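Local coordinates for acyl-coenzyme A oxidase acox-1.1 (Caenorhabditis elegans, PDB 5K3H), which catalyses the FAD-dependent first step of peroxisomal beta-oxidation, desaturating acyl-CoA side chains to (2E)-enoyl-CoA and passing the electrons to oxygen to give H2O2, at residues 442-447 with 533-538; 449-454 with 465-470. All coordinates share one frame; numbering follows the deposited sequence.

Contact 1: 442-447 with 533-538; sequences LQLARY and RASRLH
Ser535 meets Leu444 and Ala445 where two helices cross almost at right angles. The axes of the two short segments come within 8.6 Å, at 87°. The small residues at the crossing let Ala445 CA and Ser535 CA approach to 5.6 Å. Ser535 CB packs against Leu444 CD2 at 3.7 Å. The same methyl lies 3.3 Å from the carbonyl O of Ser535. Ser535 OG sits beside its own backbone N (chi1 -52°) and touches Ala445 CB at 3.5 Å. It makes no hydrogen bond to Ala445 N, because the angle is poor. The main hydrogen bond of this buried hydroxyl runs to Leu531 O, one turn back. Leu441 O of the facing helix is a second acceptor, and the single proton can serve the two only by sharing or by turns. One turn after Ser535, His538 meets the other branch of Leu444. Leu444 CD1 approaches His538 CD2 obliquely, at 3.9 Å. Residues 533-536 belong to the ATP site shared between the subunits. Helix 382-408 touches Leu444 through Ala385 and Arg536 through Val393, while helix 489-515 packs on Ala534 and Leu537, and Arg533 reaches Tyr601 of the second subunit.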
ATOM      1  N   LEU B 442       9.415  14.445  14.274  1.00 32.76           N
ATOM      2  CA  LEU B 442      10.562  15.153  14.835  1.00 34.22           C
ATOM      3  C   LEU B 442      10.133  16.425  15.592  1.00 32.37           C
ATOM      4  O   LEU B 442      10.862  16.882  16.482  1.00 33.49           O
ATOM      5  CB  LEU B 442      11.582  15.404  13.707  1.00 35.81           C
ATOM      6  CG  LEU B 442      12.456  14.189  13.281  1.00 35.53           C
ATOM      7  CD1 LEU B 442      13.289  14.459  12.047  1.00 35.34           C
ATOM      8  CD2 LEU B 442      13.403  13.773  14.386  1.00 31.25           C
ATOM      9  N   GLN B 443       8.948  16.968  15.307  1.00 33.69           N
ATOM     10  CA  GLN B 443       8.394  18.010  16.163  1.00 32.78           C
ATOM     11  C   GLN B 443       8.056  17.478  17.563  1.00 29.16           C
ATOM     12  O   GLN B 443       8.310  18.151  18.570  1.00 31.83           O
ATOM     13  CB  GLN B 443       7.156  18.590  15.504  1.00 38.49           C
ATOM     14  CG  GLN B 443       6.402  19.589  16.342  1.00 47.26           C
ATOM     15  CD  GLN B 443       5.380  20.297  15.504  1.00 57.46           C
ATOM     16  OE1 GLN B 443       4.248  20.540  15.942  1.00 65.22           O
ATOM     17  NE2 GLN B 443       5.759  20.609  14.262  1.00 59.27           N
ATOM     18  N   LEU B 444       7.460  16.283  17.653  1.00 30.67           N
ATOM     19  CA  LEU B 444       7.301  15.640  18.956  1.00 27.85           C
ATOM     20  C   LEU B 444       8.657  15.318  19.575  1.00 26.99           C
ATOM     21  O   LEU B 444       8.838  15.428  20.794  1.00 23.57           O
ATOM     22  CB  LEU B 444       6.441  14.375  18.819  1.00 27.08           C
ATOM     23  CG  LEU B 444       6.266  13.412  20.008  1.00 27.71           C
ATOM     24  CD1 LEU B 444       5.786  14.120  21.265  1.00 25.51           C
ATOM     25  CD2 LEU B 444       5.288  12.305  19.623  1.00 27.62           C
ATOM     26  N   ALA B 445       9.623  14.918  18.751  1.00 26.91           N
ATOM     27  CA  ALA B 445      10.952  14.598  19.269  1.00 27.25           C
ATOM     28  C   ALA B 445      11.575  15.774  20.006  1.00 27.72           C
ATOM     29  O   ALA B 445      12.206  15.587  21.048  1.00 24.34           O
ATOM     30  CB  ALA B 445      11.871  14.156  18.132  1.00 28.01           C
ATOM     31  N   ARG B 446      11.436  16.994  19.463  1.00 25.78           N
ATOM     32  CA  ARG B 446      11.978  18.180  20.130  1.00 28.36           C
ATOM     33  C   ARG B 446      11.387  18.343  21.523  1.00 26.41           C
ATOM     34  O   ARG B 446      12.110  18.639  22.486  1.00 24.73           O
ATOM     35  CB  ARG B 446      11.739  19.435  19.277  1.00 34.04           C
ATOM     36  CG  ARG B 446      12.533  19.460  17.962  1.00 38.32           C
ATOM     37  CD  ARG B 446      12.812  20.881  17.467  1.00 45.02           C
ATOM     38  NE  ARG B 446      13.820  20.887  16.394  1.00 53.36           N
ATOM     39  CZ  ARG B 446      15.148  20.897  16.585  1.00 58.56           C
ATOM     40  NH1 ARG B 446      15.660  20.914  17.812  1.00 64.48           N
ATOM     41  NH2 ARG B 446      15.978  20.889  15.547  1.00 54.11           N
ATOM     42  N   TYR B 447      10.075  18.126  21.644  1.00 28.59           N
ATOM     43  CA  TYR B 447       9.395  18.226  22.926  1.00 26.83           C
ATOM     44  C   TYR B 447       9.816  17.119  23.889  1.00 25.11           C
ATOM     45  O   TYR B 447       9.912  17.352  25.097  1.00 24.55           O
ATOM     46  CB  TYR B 447       7.891  18.215  22.690  1.00 28.88           C
ATOM     47  CG  TYR B 447       7.074  18.169  23.949  1.00 31.52           C
ATOM     48  CD1 TYR B 447       6.989  19.271  24.771  1.00 34.84           C
ATOM     49  CD2 TYR B 447       6.347  17.028  24.286  1.00 34.31           C
ATOM     50  CE1 TYR B 447       6.233  19.239  25.924  1.00 38.32           C
ATOM     51  CE2 TYR B 447       5.583  16.982  25.422  1.00 37.26           C
ATOM     52  CZ  TYR B 447       5.534  18.099  26.236  1.00 40.56           C
ATOM     53  OH  TYR B 447       4.785  18.083  27.384  1.00 51.58           O
ATOM     54  N   ARG B 533      11.897   6.975  16.769  1.00 19.47           N
ATOM     55  CA  ARG B 533      11.455   5.785  17.488  1.00 19.83           C
ATOM     56  C   ARG B 533      10.842   6.160  18.832  1.00 19.58           C
ATOM     57  O   ARG B 533       9.807   5.610  19.229  1.00 20.56           O
ATOM     58  CB  ARG B 533      12.629   4.819  17.670  1.00 21.38           C
ATOM     59  CG  ARG B 533      13.051   4.116  16.387  1.00 23.12           C
ATOM     60  CD  ARG B 533      14.315   3.240  16.530  1.00 27.43           C
ATOM     61  NE  ARG B 533      14.563   2.548  15.258  1.00 31.21           N
ATOM     62  CZ  ARG B 533      15.733   2.071  14.853  1.00 36.38           C
ATOM     63  NH1 ARG B 533      16.808   2.195  15.623  1.00 43.77           N
ATOM     64  NH2 ARG B 533      15.831   1.481  13.668  1.00 44.04           N
ATOM     65  N   ALA B 534      11.458   7.115  19.533  1.00 20.94           N
ATOM     66  CA  ALA B 534      10.940   7.560  20.818  1.00 19.98           C
ATOM     67  C   ALA B 534       9.581   8.234  20.672  1.00 20.30           C
ATOM     68  O   ALA B 534       8.688   8.042  21.513  1.00 20.67           O
ATOM     69  CB  ALA B 534      11.936   8.512  21.456  1.00 19.69           C
ATOM     70  N   SER B 535       9.420   9.057  19.631  1.00 20.78           N
ATOM     71  CA  SER B 535       8.164   9.768  19.426  1.00 20.76           C
ATOM     72  C   SER B 535       7.021   8.795  19.164  1.00 21.18           C
ATOM     73  O   SER B 535       5.888   9.012  19.619  1.00 21.39           O
ATOM     74  CB  SER B 535       8.315  10.756  18.266  1.00 20.96           C
ATOM     75  OG  SER B 535       9.447  11.590  18.439  1.00 20.94           O
ATOM     76  N   ARG B 536       7.297   7.732  18.405  1.00 19.20           N
ATOM     77  CA  ARG B 536       6.298   6.699  18.125  1.00 19.72           C
ATOM     78  C   ARG B 536       5.919   5.908  19.380  1.00 19.67           C
ATOM     79  O   ARG B 536       4.742   5.621  19.616  1.00 19.69           O
ATOM     80  CB  ARG B 536       6.825   5.753  17.042  1.00 20.63           C
ATOM     81  CG  ARG B 536       6.949   6.388  15.673  1.00 22.35           C
ATOM     82  CD  ARG B 536       7.137   5.339  14.579  1.00 23.75           C
ATOM     83  NE  ARG B 536       7.675   5.923  13.360  1.00 27.38           N
ATOM     84  CZ  ARG B 536       8.958   5.891  13.019  1.00 28.28           C
ATOM     85  NH1 ARG B 536       9.819   5.264  13.799  1.00 28.38           N
ATOM     86  NH2 ARG B 536       9.378   6.475  11.900  1.00 31.31           N
ATOM     87  N   LEU B 537       6.908   5.485  20.169  1.00 20.69           N
ATOM     88  CA  LEU B 537       6.583   4.733  21.378  1.00 20.05           C
ATOM     89  C   LEU B 537       5.736   5.575  22.325  1.00 18.80           C
ATOM     90  O   LEU B 537       4.782   5.084  22.930  1.00 18.98           O
ATOM     91  CB  LEU B 537       7.872   4.251  22.049  1.00 19.95           C
ATOM     92  CG  LEU B 537       8.680   3.194  21.276  1.00 20.25           C
ATOM     93  CD1 LEU B 537      10.040   3.009  21.887  1.00 19.96           C
ATOM     94  CD2 LEU B 537       7.935   1.850  21.241  1.00 20.37           C
ATOM     95  N   HIS B 538       6.058   6.855  22.443  1.00 20.54           N
ATOM     96  CA  HIS B 538       5.281   7.745  23.292  1.00 19.83           C
ATOM     97  C   HIS B 538       3.849   7.866  22.780  1.00 19.88           C
ATOM     98  O   HIS B 538       2.884   7.782  23.560  1.00 19.06           O
ATOM     99  CB  HIS B 538       5.990   9.096  23.336  1.00 19.67           C
ATOM    100  CG  HIS B 538       5.199  10.180  23.985  1.00 19.64           C
ATOM    101  ND1 HIS B 538       5.188  10.372  25.352  1.00 19.54           N
ATOM    102  CD2 HIS B 538       4.434  11.166  23.451  1.00 19.28           C
ATOM    103  CE1 HIS B 538       4.428  11.415  25.634  1.00 19.58           C
ATOM    104  NE2 HIS B 538       3.965  11.918  24.499  1.00 19.57           N
TER

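Contact 2: 449-454 with 465-470; sequences VKSAAL and PLVAYL
Leu470, which reaches across to Ser451, also lies on one face of the neighbouring Tyr469 ring. Its CG stands 4.1 Å above the ring plane, offset toward the rim. Leu466 O lies at the edge of the same ring, in its plane. Tyr469 itself does not touch 449-454. The contact with the helix is made by Leu470 and Val467, and both close on Ser451. Leu470 CG is anti to its carbonyl carbon (chi1 -72°), and the branch beyond it brings CD1 to 3.8 Å from Ser451 CB. Val467 spreads both methyls over the serine: CG1 and CG2 each lie 3.8 Å from Ser451 OG. These are nonpolar contacts with a buried hydroxyl. The polar need of Ser451 OG is met inside its own helix, by a hydrogen bond with Tyr447 O one turn back. With an alanine in place of Val467 both methyls are gone, and the Ser451 hydroxyl would probably be left facing a gap. Val467 and Leu470 are brought to the same side by a tight turn, in which Leu470 N donates to Val467 O at 3.0 Å. Ala452 and Leu470 also touch helix 489-515, through Ala507 and Lys500. The pattern is that of a helix followed by a returning chain: after helix 437-456 the polypeptide doubles back and lays a short turn of 3-10 character against the helix it has just left. It belongs to the all-helical C-terminal part of the acyl-CoA oxidase fold.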
ATOM      1  N   VAL B 449      12.747  15.644  23.851  1.00 25.85           N
ATOM      2  CA  VAL B 449      14.126  15.951  24.223  1.00 26.38           C
ATOM      3  C   VAL B 449      14.173  17.068  25.266  1.00 27.64           C
ATOM      4  O   VAL B 449      14.948  17.001  26.228  1.00 27.56           O
ATOM      5  CB  VAL B 449      14.950  16.293  22.973  1.00 25.58           C
ATOM      6  CG1 VAL B 449      16.249  16.928  23.369  1.00 25.37           C
ATOM      7  CG2 VAL B 449      15.215  15.038  22.193  1.00 24.81           C
ATOM      8  N   LYS B 450      13.363  18.116  25.084  1.00 27.84           N
ATOM      9  CA  LYS B 450      13.228  19.146  26.112  1.00 28.96           C
ATOM     10  C   LYS B 450      12.778  18.543  27.441  1.00 27.93           C
ATOM     11  O   LYS B 450      13.171  19.018  28.516  1.00 26.17           O
ATOM     12  CB  LYS B 450      12.225  20.202  25.672  1.00 33.83           C
ATOM     13  CG  LYS B 450      11.921  21.201  26.768  1.00 39.81           C
ATOM     14  CD  LYS B 450      10.682  22.041  26.433  1.00 48.35           C
ATOM     15  CE  LYS B 450       9.439  21.448  27.139  1.00 52.47           C
ATOM     16  NZ  LYS B 450       8.176  22.175  26.804  1.00 55.87           N
ATOM     17  N   SER B 451      11.882  17.551  27.387  1.00 30.10           N
ATOM     18  CA  SER B 451      11.426  16.866  28.597  1.00 29.50           C
ATOM     19  C   SER B 451      12.517  15.968  29.202  1.00 29.37           C
ATOM     20  O   SER B 451      12.589  15.809  30.429  1.00 29.43           O
ATOM     21  CB  SER B 451      10.154  16.075  28.281  1.00 29.68           C
ATOM     22  OG  SER B 451       9.175  16.948  27.732  1.00 29.87           O
ATOM     23  N   ALA B 452      13.330  15.317  28.358  1.00 28.19           N
ATOM     24  CA  ALA B 452      14.463  14.554  28.870  1.00 28.76           C
ATOM     25  C   ALA B 452      15.476  15.468  29.551  1.00 28.96           C
ATOM     26  O   ALA B 452      16.124  15.069  30.526  1.00 29.53           O
ATOM     27  CB  ALA B 452      15.134  13.769  27.743  1.00 28.59           C
ATOM     28  N   ALA B 453      15.643  16.691  29.036  1.00 31.00           N
ATOM     29  CA  ALA B 453      16.555  17.654  29.654  1.00 31.49           C
ATOM     30  C   ALA B 453      16.085  18.062  31.048  1.00 31.11           C
ATOM     31  O   ALA B 453      16.905  18.212  31.965  1.00 32.23           O
ATOM     32  CB  ALA B 453      16.714  18.881  28.760  1.00 29.82           C
ATOM     33  N   LEU B 454      14.773  18.267  31.227  1.00 30.06           N
ATOM     34  CA  LEU B 454      14.247  18.542  32.561  1.00 30.74           C
ATOM     35  C   LEU B 454      14.579  17.410  33.522  1.00 32.39           C
ATOM     36  O   LEU B 454      15.043  17.652  34.644  1.00 34.49           O
ATOM     37  CB  LEU B 454      12.734  18.763  32.520  1.00 30.37           C
ATOM     38  CG  LEU B 454      12.124  20.010  31.873  1.00 31.57           C
ATOM     39  CD1 LEU B 454      10.620  19.914  31.893  1.00 32.46           C
ATOM     40  CD2 LEU B 454      12.534  21.218  32.660  1.00 31.96           C
ATOM     41  N   PRO B 465       1.553  16.642  32.363  1.00 36.33           N
ATOM     42  CA  PRO B 465       0.955  15.340  32.723  1.00 35.38           C
ATOM     43  C   PRO B 465       1.156  14.244  31.688  1.00 32.32           C
ATOM     44  O   PRO B 465       1.345  13.081  32.062  1.00 33.43           O
ATOM     45  CB  PRO B 465      -0.532  15.682  32.912  1.00 36.98           C
ATOM     46  CG  PRO B 465      -0.747  16.962  32.187  1.00 37.35           C
ATOM     47  CD  PRO B 465       0.549  17.716  32.290  1.00 37.39           C
ATOM     48  N   LEU B 466       1.122  14.568  30.398  1.00 32.86           N
ATOM     49  CA  LEU B 466       1.294  13.559  29.359  1.00 31.95           C
ATOM     50  C   LEU B 466       2.738  13.072  29.259  1.00 29.52           C
ATOM     51  O   LEU B 466       3.024  12.094  28.556  1.00 29.72           O
ATOM     52  CB  LEU B 466       0.812  14.127  28.031  1.00 32.76           C
ATOM     53  CG  LEU B 466      -0.663  14.546  28.031  1.00 33.25           C
ATOM     54  CD1 LEU B 466      -1.089  15.134  26.693  1.00 34.62           C
ATOM     55  CD2 LEU B 466      -1.527  13.355  28.407  1.00 34.35           C
ATOM     56  N   VAL B 467       3.662  13.714  29.971  1.00 30.06           N
ATOM     57  CA  VAL B 467       5.079  13.406  29.848  1.00 28.66           C
ATOM     58  C   VAL B 467       5.722  13.131  31.202  1.00 27.54           C
ATOM     59  O   VAL B 467       6.924  12.835  31.268  1.00 27.69           O
ATOM     60  CB  VAL B 467       5.798  14.549  29.081  1.00 27.81           C
ATOM     61  CG1 VAL B 467       6.339  15.637  29.944  1.00 26.35           C
ATOM     62  CG2 VAL B 467       6.779  14.013  28.099  1.00 28.65           C
ATOM     63  N   ALA B 468       4.917  13.118  32.276  1.00 26.37           N
ATOM     64  CA  ALA B 468       5.402  12.891  33.637  1.00 26.89           C
ATOM     65  C   ALA B 468       6.032  11.528  33.799  1.00 26.31           C
ATOM     66  O   ALA B 468       6.935  11.364  34.621  1.00 28.00           O
ATOM     67  CB  ALA B 468       4.256  13.008  34.633  1.00 26.08           C
ATOM     68  N   TYR B 469       5.529  10.527  33.074  1.00 24.36           N
ATOM     69  CA  TYR B 469       6.099   9.191  33.147  1.00 23.33           C
ATOM     70  C   TYR B 469       7.589   9.210  32.834  1.00 23.97           C
ATOM     71  O   TYR B 469       8.290   8.238  33.146  1.00 23.87           O
ATOM     72  CB  TYR B 469       5.349   8.251  32.195  1.00 22.51           C
ATOM     73  CG  TYR B 469       5.718   8.389  30.734  1.00 21.60           C
ATOM     74  CD1 TYR B 469       5.167   9.385  29.950  1.00 21.48           C
ATOM     75  CD2 TYR B 469       6.605   7.490  30.133  1.00 20.91           C
ATOM     76  CE1 TYR B 469       5.512   9.508  28.610  1.00 21.46           C
ATOM     77  CE2 TYR B 469       6.950   7.601  28.801  1.00 21.17           C
ATOM     78  CZ  TYR B 469       6.405   8.611  28.045  1.00 21.10           C
ATOM     79  OH  TYR B 469       6.726   8.733  26.711  1.00 20.85           O
ATOM     80  N   LEU B 470       8.073  10.264  32.156  1.00 23.77           N
ATOM     81  CA  LEU B 470       9.498  10.354  31.861  1.00 24.50           C
ATOM     82  C   LEU B 470      10.314  10.581  33.128  1.00 24.49           C
ATOM     83  O   LEU B 470      11.506  10.238  33.166  1.00 24.36           O
ATOM     84  CB  LEU B 470       9.783  11.456  30.832  1.00 25.03           C
ATOM     85  CG  LEU B 470       9.355  11.175  29.391  1.00 26.08           C
ATOM     86  CD1 LEU B 470       9.799  12.316  28.498  1.00 25.52           C
ATOM     87  CD2 LEU B 470       9.906   9.814  28.907  1.00 26.03           C
TER

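Contacts 1 and 2 share helix 437-456, and their centres are about 11 Å apart. Along the chain, contact 2 is nested inside the loop that contact 1 closes. His538 joins them directly: its ND1 is 2.6 Å from Tyr469 OH, a probable hydrogen bond, and its CE1 packs on Leu466 O. Tyr447 OH also meets Val467 CG1, at 3.9 Å. Of the ATP-site residues 533-536, only Ser535 touches 442-447 in contact 1. The side chain of Leu444 is about 8 Å from that of Ser392, another ATP-binding residue. In contact 2, the Leu470 side chain is about 8 Å from that of Ala534.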